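Carboxylesterase (PDB 5GMX) hydrolyses carboxylic esters as a family VIII carboxylesterase of the beta-lactamase clan and also acts on oxyimino cephalosporins. Local coordinates at residues F187-Y201 with G270-L282. Residues are numbered along the deposited sequence; the frame is centred on the assembly and turned at random.
Sequences FAEKVASPIGAGNDY and GNGRGIAKVYGAL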
ATOM      1  N   PHE A 187      11.606  -4.003   3.840  1.00 15.41           N
ATOM      2  CA  PHE A 187      10.814  -2.808   4.123  1.00 14.60           C
ATOM      3  C   PHE A 187      11.205  -2.212   5.487  1.00 13.16           C
ATOM      4  O   PHE A 187      11.408  -1.005   5.610  1.00 15.28           O
ATOM      5  CB  PHE A 187       9.315  -3.114   4.078  1.00  9.08           C
ATOM      6  CG  PHE A 187       8.456  -1.956   4.507  1.00 15.19           C
ATOM      7  CD1 PHE A 187       8.172  -0.921   3.627  1.00 15.66           C
ATOM      8  CD2 PHE A 187       7.939  -1.898   5.793  1.00 15.73           C
ATOM      9  CE1 PHE A 187       7.385   0.147   4.026  1.00 16.75           C
ATOM     10  CE2 PHE A 187       7.156  -0.835   6.199  1.00 12.55           C
ATOM     11  CZ  PHE A 187       6.878   0.191   5.315  1.00 15.75           C
ATOM     12  N   ALA A 188      11.315  -3.058   6.504  1.00 13.11           N
ATOM     13  CA  ALA A 188      11.755  -2.599   7.824  1.00 17.68           C
ATOM     14  C   ALA A 188      13.097  -1.873   7.761  1.00 21.20           C
ATOM     15  O   ALA A 188      13.228  -0.767   8.279  1.00 19.58           O
ATOM     16  CB  ALA A 188      11.856  -3.770   8.796  1.00 12.63           C
ATOM     17  N   GLU A 189      14.083  -2.485   7.107  1.00 15.86           N
ATOM     18  CA  GLU A 189      15.457  -1.983   7.153  1.00 21.30           C
ATOM     19  C   GLU A 189      15.731  -0.818   6.215  1.00 20.17           C
ATOM     20  O   GLU A 189      16.513   0.073   6.540  1.00 21.84           O
ATOM     21  CB  GLU A 189      16.451  -3.120   6.864  1.00 22.32           C
ATOM     22  CG  GLU A 189      16.593  -4.105   8.035  1.00 35.17           C
ATOM     23  CD  GLU A 189      17.460  -5.319   7.719  1.00 51.62           C
ATOM     24  OE1 GLU A 189      17.954  -5.425   6.575  1.00 56.51           O
ATOM     25  OE2 GLU A 189      17.637  -6.174   8.618  1.00 51.49           O
ATOM     26  N   LYS A 190      15.093  -0.812   5.052  1.00 21.04           N
ATOM     27  CA  LYS A 190      15.420   0.192   4.053  1.00 20.94           C
ATOM     28  C   LYS A 190      14.417   1.334   3.951  1.00 20.07           C
ATOM     29  O   LYS A 190      14.746   2.386   3.430  1.00 17.29           O
ATOM     30  CB  LYS A 190      15.592  -0.469   2.688  1.00 20.19           C
ATOM     31  CG  LYS A 190      16.801  -1.383   2.643  1.00 22.96           C
ATOM     32  CD  LYS A 190      17.030  -1.951   1.268  1.00 29.93           C
ATOM     33  CE  LYS A 190      18.412  -2.579   1.181  1.00 32.80           C
ATOM     34  NZ  LYS A 190      19.470  -1.537   1.307  1.00 33.92           N
ATOM     35  N   VAL A 191      13.202   1.142   4.445  1.00 17.68           N
ATOM     36  CA  VAL A 191      12.199   2.189   4.322  1.00 15.72           C
ATOM     37  C   VAL A 191      11.728   2.735   5.671  1.00 16.50           C
ATOM     38  O   VAL A 191      11.840   3.930   5.929  1.00 17.46           O
ATOM     39  CB  VAL A 191      10.965   1.692   3.536  1.00 18.15           C
ATOM     40  CG1 VAL A 191       9.891   2.762   3.506  1.00 16.14           C
ATOM     41  CG2 VAL A 191      11.364   1.276   2.131  1.00 17.15           C
ATOM     42  N   ALA A 192      11.208   1.860   6.522  1.00 14.45           N
ATOM     43  CA  ALA A 192      10.502   2.282   7.735  1.00 18.59           C
ATOM     44  C   ALA A 192      11.412   2.676   8.902  1.00 19.30           C
ATOM     45  O   ALA A 192      11.221   3.730   9.517  1.00 20.05           O
ATOM     46  CB  ALA A 192       9.558   1.191   8.179  1.00 16.92           C
ATOM     47  N   SER A 193      12.368   1.813   9.232  1.00 18.13           N
ATOM     48  CA  SER A 193      13.231   2.037  10.390  1.00 22.12           C
ATOM     49  C   SER A 193      14.095   3.306  10.301  1.00 22.07           C
ATOM     50  O   SER A 193      14.185   4.032  11.284  1.00 22.43           O
ATOM     51  CB  SER A 193      14.135   0.827  10.630  1.00 21.20           C
ATOM     52  OG  SER A 193      14.873   0.979  11.828  1.00 40.37           O
ATOM     53  N   PRO A 194      14.725   3.581   9.136  1.00 21.06           N
ATOM     54  CA  PRO A 194      15.561   4.791   9.083  1.00 18.85           C
ATOM     55  C   PRO A 194      14.822   6.094   9.402  1.00 20.89           C
ATOM     56  O   PRO A 194      15.420   7.013   9.961  1.00 20.83           O
ATOM     57  CB  PRO A 194      16.061   4.809   7.626  1.00 17.71           C
ATOM     58  CG  PRO A 194      16.044   3.397   7.210  1.00 17.35           C
ATOM     59  CD  PRO A 194      14.860   2.782   7.900  1.00 16.26           C
ATOM     60  N   ILE A 195      13.548   6.187   9.043  1.00 18.51           N
ATOM     61  CA  ILE A 195      12.803   7.413   9.290  1.00 18.24           C
ATOM     62  C   ILE A 195      11.945   7.308  10.545  1.00 21.54           C
ATOM     63  O   ILE A 195      11.130   8.191  10.827  1.00 21.57           O
ATOM     64  CB  ILE A 195      11.914   7.776   8.085  1.00 19.10           C
ATOM     65  CG1 ILE A 195      10.958   6.632   7.761  1.00 20.88           C
ATOM     66  CG2 ILE A 195      12.778   8.071   6.864  1.00 20.86           C
ATOM     67  CD1 ILE A 195      10.079   6.898   6.571  1.00 18.14           C
ATOM     68  N   GLY A 196      12.130   6.223  11.290  1.00 16.61           N
ATOM     69  CA  GLY A 196      11.438   6.027  12.548  1.00 19.71           C
ATOM     70  C   GLY A 196       9.980   5.627  12.413  1.00 18.26           C
ATOM     71  O   GLY A 196       9.190   5.886  13.309  1.00 15.41           O
ATOM     72  N   ALA A 197       9.623   4.987  11.304  1.00 19.56           N
ATOM     73  CA  ALA A 197       8.251   4.537  11.095  1.00 15.73           C
ATOM     74  C   ALA A 197       8.140   3.038  11.352  1.00 18.56           C
ATOM     75  O   ALA A 197       7.064   2.454  11.207  1.00 17.65           O
ATOM     76  CB  ALA A 197       7.781   4.869   9.667  1.00 13.27           C
ATOM     77  N   GLY A 198       9.253   2.433  11.766  1.00 20.03           N
ATOM     78  CA  GLY A 198       9.354   0.992  11.919  1.00 21.05           C
ATOM     79  C   GLY A 198       8.485   0.374  13.000  1.00 22.66           C
ATOM     80  O   GLY A 198       8.328  -0.849  13.052  1.00 21.68           O
ATOM     81  N   ASN A 199       7.948   1.205  13.883  1.00 15.68           N
ATOM     82  CA  ASN A 199       7.026   0.723  14.900  1.00 15.81           C
ATOM     83  C   ASN A 199       5.562   0.946  14.527  1.00 18.33           C
ATOM     84  O   ASN A 199       4.668   0.572  15.284  1.00 17.89           O
ATOM     85  CB  ASN A 199       7.319   1.391  16.243  1.00 18.22           C
ATOM     86  CG  ASN A 199       7.187   2.901  16.176  1.00 28.32           C
ATOM     87  OD1 ASN A 199       7.590   3.533  15.191  1.00 28.07           O
ATOM     88  ND2 ASN A 199       6.583   3.485  17.204  1.00 33.54           N
ATOM     89  N   ASP A 200       5.309   1.559  13.371  1.00 14.64           N
ATOM     90  CA  ASP A 200       3.942   1.915  13.008  1.00 15.88           C
ATOM     91  C   ASP A 200       3.509   1.352  11.638  1.00 18.13           C
ATOM     92  O   ASP A 200       2.431   1.685  11.145  1.00 15.59           O
ATOM     93  CB  ASP A 200       3.760   3.436  13.021  1.00 14.52           C
ATOM     94  CG  ASP A 200       3.557   3.998  14.436  1.00 27.49           C
ATOM     95  OD1 ASP A 200       2.932   3.319  15.292  1.00 28.30           O
ATOM     96  OD2 ASP A 200       4.002   5.141  14.686  1.00 24.23           O
ATOM     97  N   TYR A 201       4.346   0.518  11.027  1.00 12.05           N
ATOM     98  CA  TYR A 201       3.937  -0.227   9.831  1.00 13.88           C
ATOM     99  C   TYR A 201       4.757  -1.503   9.659  1.00 14.36           C
ATOM    100  O   TYR A 201       5.987  -1.462   9.557  1.00 15.76           O
ATOM    101  CB  TYR A 201       4.049   0.631   8.562  1.00 10.97           C
ATOM    102  CG  TYR A 201       3.126   0.142   7.468  1.00 13.50           C
ATOM    103  CD1 TYR A 201       3.465  -0.944   6.672  1.00 12.85           C
ATOM    104  CD2 TYR A 201       1.910   0.746   7.250  1.00 16.98           C
ATOM    105  CE1 TYR A 201       2.608  -1.409   5.682  1.00 16.52           C
ATOM    106  CE2 TYR A 201       1.045   0.289   6.262  1.00 19.28           C
ATOM    107  CZ  TYR A 201       1.397  -0.780   5.480  1.00 20.52           C
ATOM    108  OH  TYR A 201       0.518  -1.214   4.498  1.00 15.47           O
ATOM    109  N   GLY A 270      -0.661  -1.477  10.089  1.00 11.31           N
ATOM    110  CA  GLY A 270      -0.144  -0.142  10.285  1.00 11.90           C
ATOM    111  C   GLY A 270      -1.182   0.831  10.788  1.00 14.14           C
ATOM    112  O   GLY A 270      -2.288   0.446  11.172  1.00 13.39           O
ATOM    113  N   ASN A 271      -0.797   2.097  10.826  1.00 11.51           N
ATOM    114  CA  ASN A 271      -1.720   3.169  11.174  1.00 15.66           C
ATOM    115  C   ASN A 271      -1.397   4.408  10.354  1.00 15.65           C
ATOM    116  O   ASN A 271      -0.430   4.407   9.586  1.00 13.44           O
ATOM    117  CB  ASN A 271      -1.656   3.477  12.672  1.00 11.97           C
ATOM    118  CG  ASN A 271      -0.232   3.670  13.168  1.00 17.38           C
ATOM    119  OD1 ASN A 271       0.571   4.357  12.532  1.00 20.01           O
ATOM    120  ND2 ASN A 271       0.088   3.063  14.305  1.00 16.82           N
ATOM    121  N   GLY A 272      -2.183   5.464  10.542  1.00 14.25           N
ATOM    122  CA  GLY A 272      -2.027   6.694   9.781  1.00 12.91           C
ATOM    123  C   GLY A 272      -0.661   7.341   9.925  1.00 14.74           C
ATOM    124  O   GLY A 272      -0.140   7.927   8.973  1.00 14.86           O
ATOM    125  N   ARG A 273      -0.073   7.233  11.112  1.00 16.73           N
ATOM    126  CA  ARG A 273       1.237   7.832  11.362  1.00 17.95           C
ATOM    127  C   ARG A 273       2.351   7.156  10.555  1.00 17.53           C
ATOM    128  O   ARG A 273       3.183   7.842   9.959  1.00 16.29           O
ATOM    129  CB  ARG A 273       1.576   7.790  12.857  1.00 17.82           C
ATOM    130  CG  ARG A 273       2.919   8.439  13.205  1.00 22.12           C
ATOM    131  CD  ARG A 273       3.092   8.610  14.716  1.00 22.91           C
ATOM    132  NE  ARG A 273       2.811   7.365  15.408  1.00 26.28           N
ATOM    133  CZ  ARG A 273       1.768   7.163  16.208  1.00 25.53           C
ATOM    134  NH1 ARG A 273       0.904   8.140  16.456  1.00 25.81           N
ATOM    135  NH2 ARG A 273       1.597   5.975  16.767  1.00 25.33           N
ATOM    136  N   GLY A 274       2.370   5.823  10.529  1.00 16.98           N
ATOM    137  CA  GLY A 274       3.386   5.099   9.775  1.00 15.37           C
ATOM    138  C   GLY A 274       3.319   5.401   8.284  1.00 14.93           C
ATOM    139  O   GLY A 274       4.343   5.705   7.623  1.00 15.50           O
ATOM    140  N   ILE A 275       2.094   5.353   7.763  1.00 11.88           N
ATOM    141  CA  ILE A 275       1.826   5.637   6.357  1.00 14.53           C
ATOM    142  C   ILE A 275       2.269   7.048   5.995  1.00 14.02           C
ATOM    143  O   ILE A 275       2.953   7.263   4.985  1.00 12.36           O
ATOM    144  CB  ILE A 275       0.330   5.473   6.034  1.00 14.75           C
ATOM    145  CG1 ILE A 275      -0.121   4.040   6.313  1.00 18.81           C
ATOM    146  CG2 ILE A 275       0.042   5.854   4.593  1.00 10.22           C
ATOM    147  CD1 ILE A 275      -1.638   3.868   6.268  1.00 18.03           C
ATOM    148  N   ALA A 276       1.881   8.004   6.834  1.00 11.50           N
ATOM    149  CA  ALA A 276       2.195   9.401   6.584  1.00 10.85           C
ATOM    150  C   ALA A 276       3.689   9.661   6.670  1.00 12.31           C
ATOM    151  O   ALA A 276       4.189  10.572   6.027  1.00 13.76           O
ATOM    152  CB  ALA A 276       1.462  10.299   7.565  1.00 15.56           C
ATOM    153  N   LYS A 277       4.394   8.900   7.501  1.00 10.26           N
ATOM    154  CA  LYS A 277       5.839   9.062   7.580  1.00 15.00           C
ATOM    155  C   LYS A 277       6.509   8.602   6.294  1.00 13.09           C
ATOM    156  O   LYS A 277       7.384   9.298   5.772  1.00 12.85           O
ATOM    157  CB  LYS A 277       6.418   8.298   8.772  1.00 12.85           C
ATOM    158  CG  LYS A 277       6.270   9.048  10.092  1.00 13.94           C
ATOM    159  CD  LYS A 277       6.866   8.281  11.259  1.00 15.40           C
ATOM    160  CE  LYS A 277       6.619   9.058  12.568  1.00 23.61           C
ATOM    161  NZ  LYS A 277       7.316   8.431  13.722  1.00 21.59           N
ATOM    162  N   VAL A 278       6.107   7.436   5.781  1.00 11.38           N
ATOM    163  CA  VAL A 278       6.719   6.970   4.530  1.00 11.86           C
ATOM    164  C   VAL A 278       6.402   7.928   3.370  1.00 13.26           C
ATOM    165  O   VAL A 278       7.310   8.377   2.639  1.00 13.44           O
ATOM    166  CB  VAL A 278       6.274   5.542   4.172  1.00 12.15           C
ATOM    167  CG1 VAL A 278       6.917   5.097   2.857  1.00 14.79           C
ATOM    168  CG2 VAL A 278       6.654   4.586   5.292  1.00 18.97           C
ATOM    169  N   TYR A 279       5.125   8.256   3.198  1.00 11.69           N
ATOM    170  CA  TYR A 279       4.783   9.155   2.099  1.00 13.51           C
ATOM    171  C   TYR A 279       5.310  10.570   2.333  1.00 16.27           C
ATOM    172  O   TYR A 279       5.547  11.305   1.387  1.00 12.92           O
ATOM    173  CB  TYR A 279       3.277   9.182   1.869  1.00 13.73           C
ATOM    174  CG  TYR A 279       2.815   8.010   1.048  1.00 12.85           C
ATOM    175  CD1 TYR A 279       3.147   7.918  -0.295  1.00 12.68           C
ATOM    176  CD2 TYR A 279       2.069   6.982   1.617  1.00 13.03           C
ATOM    177  CE1 TYR A 279       2.733   6.839  -1.072  1.00 13.21           C
ATOM    178  CE2 TYR A 279       1.650   5.898   0.855  1.00 13.85           C
ATOM    179  CZ  TYR A 279       1.988   5.835  -0.494  1.00 12.74           C
ATOM    180  OH  TYR A 279       1.587   4.768  -1.257  1.00 14.16           O
ATOM    181  N   GLY A 280       5.512  10.926   3.596  1.00 13.82           N
ATOM    182  CA  GLY A 280       6.101  12.194   3.980  1.00 13.35           C
ATOM    183  C   GLY A 280       7.538  12.269   3.503  1.00 14.34           C
ATOM    184  O   GLY A 280       7.940  13.281   2.923  1.00 16.64           O
ATOM    185  N   ALA A 281       8.302  11.196   3.712  1.00 11.82           N
ATOM    186  CA  ALA A 281       9.655  11.118   3.147  1.00 17.00           C
ATOM    187  C   ALA A 281       9.615  11.229   1.627  1.00 16.26           C
ATOM    188  O   ALA A 281      10.418  11.956   1.031  1.00 16.45           O
ATOM    189  CB  ALA A 281      10.350   9.820   3.554  1.00 11.97           C
ATOM    190  N   LEU A 282       8.692  10.503   0.996  1.00 14.08           N
ATOM    191  CA  LEU A 282       8.613  10.532  -0.468  1.00 15.89           C
ATOM    192  C   LEU A 282       8.208  11.890  -1.048  1.00 18.49           C
ATOM    193  O   LEU A 282       8.623  12.253  -2.141  1.00 19.43           O
ATOM    194  CB  LEU A 282       7.653   9.458  -0.985  1.00 10.71           C
ATOM    195  CG  LEU A 282       8.081   8.025  -0.638  1.00 20.66           C
ATOM    196  CD1 LEU A 282       7.116   7.001  -1.240  1.00 12.02           C
ATOM    197  CD2 LEU A 282       9.533   7.749  -1.044  1.00 10.92           C
TER
HETATM  198  O   HOH W   1      10.071   9.320  12.794  1.00 25.86           O
HETATM  199  O   HOH W   2       6.285   5.830  13.724  1.00 25.07           O
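Val191 CG1 meets Val278 CG1 at 3.8 Å, the two side chains crossing at about a right angle, in the apolar centre where the last turns of helix 183-192 and the loop after it pack on helix 272-283 in this beta-lactamase-like fold. Ile195 CG1, lodged between its own backbone N and C, and an anti second torsion carry CD1 out to the same helix, 3.7 Å from Lys277 O and near Val278 CA and Ala281 CB. A Schellman motif with Gly196 as C-prime residue ends helix 183-192, evidenced by Ala197 N bonding Ala192 O and Gly196 N bonding Ser193 O. The chain then runs antiparallel to helix 272-283, from Ile195 at its 277-281 end to Tyr201 beside Gly270, and Ala197 CB rests on Lys277 CB and CD. Gly274, having no side chain, brings its CA to 3.7 Å from Asp200 CB. Beyond it, Tyr201 and Gly270 form an antiparallel non-hydrogen-bonded bridge, Tyr201 CA to Gly270 CA 4.1 Å. The Tyr201 ring lies against Ile275 CG1, and its hydroxyl bonds Thr69 and Thr73, near the probable SxxK catalytic motif.

At the polar edge, extended Lys277 donates from NZ to Gly196 O at 3.2 Å, from above the carbonyl plane, and to two waters: one bound to Ile195 O, the other also reaching Asp200 OD2. Across the contact Asp200 is held by Asn271 and Arg273. Asn271 N donates to Asp200 O (3.3 Å) and Asn271 ND2 to Asp200 OD1 almost straight (176°), while Asn271 OD1 N-caps the helix by accepting from Gly274 N. Arg273, which also pairs with Asp47, bends at chi3 (50°) and brings its guanidinium edge to the carboxylate, the planes 54° apart; Arg273 NE meets Asp200 OD2 at 2.6 Å, from above the carboxylate plane.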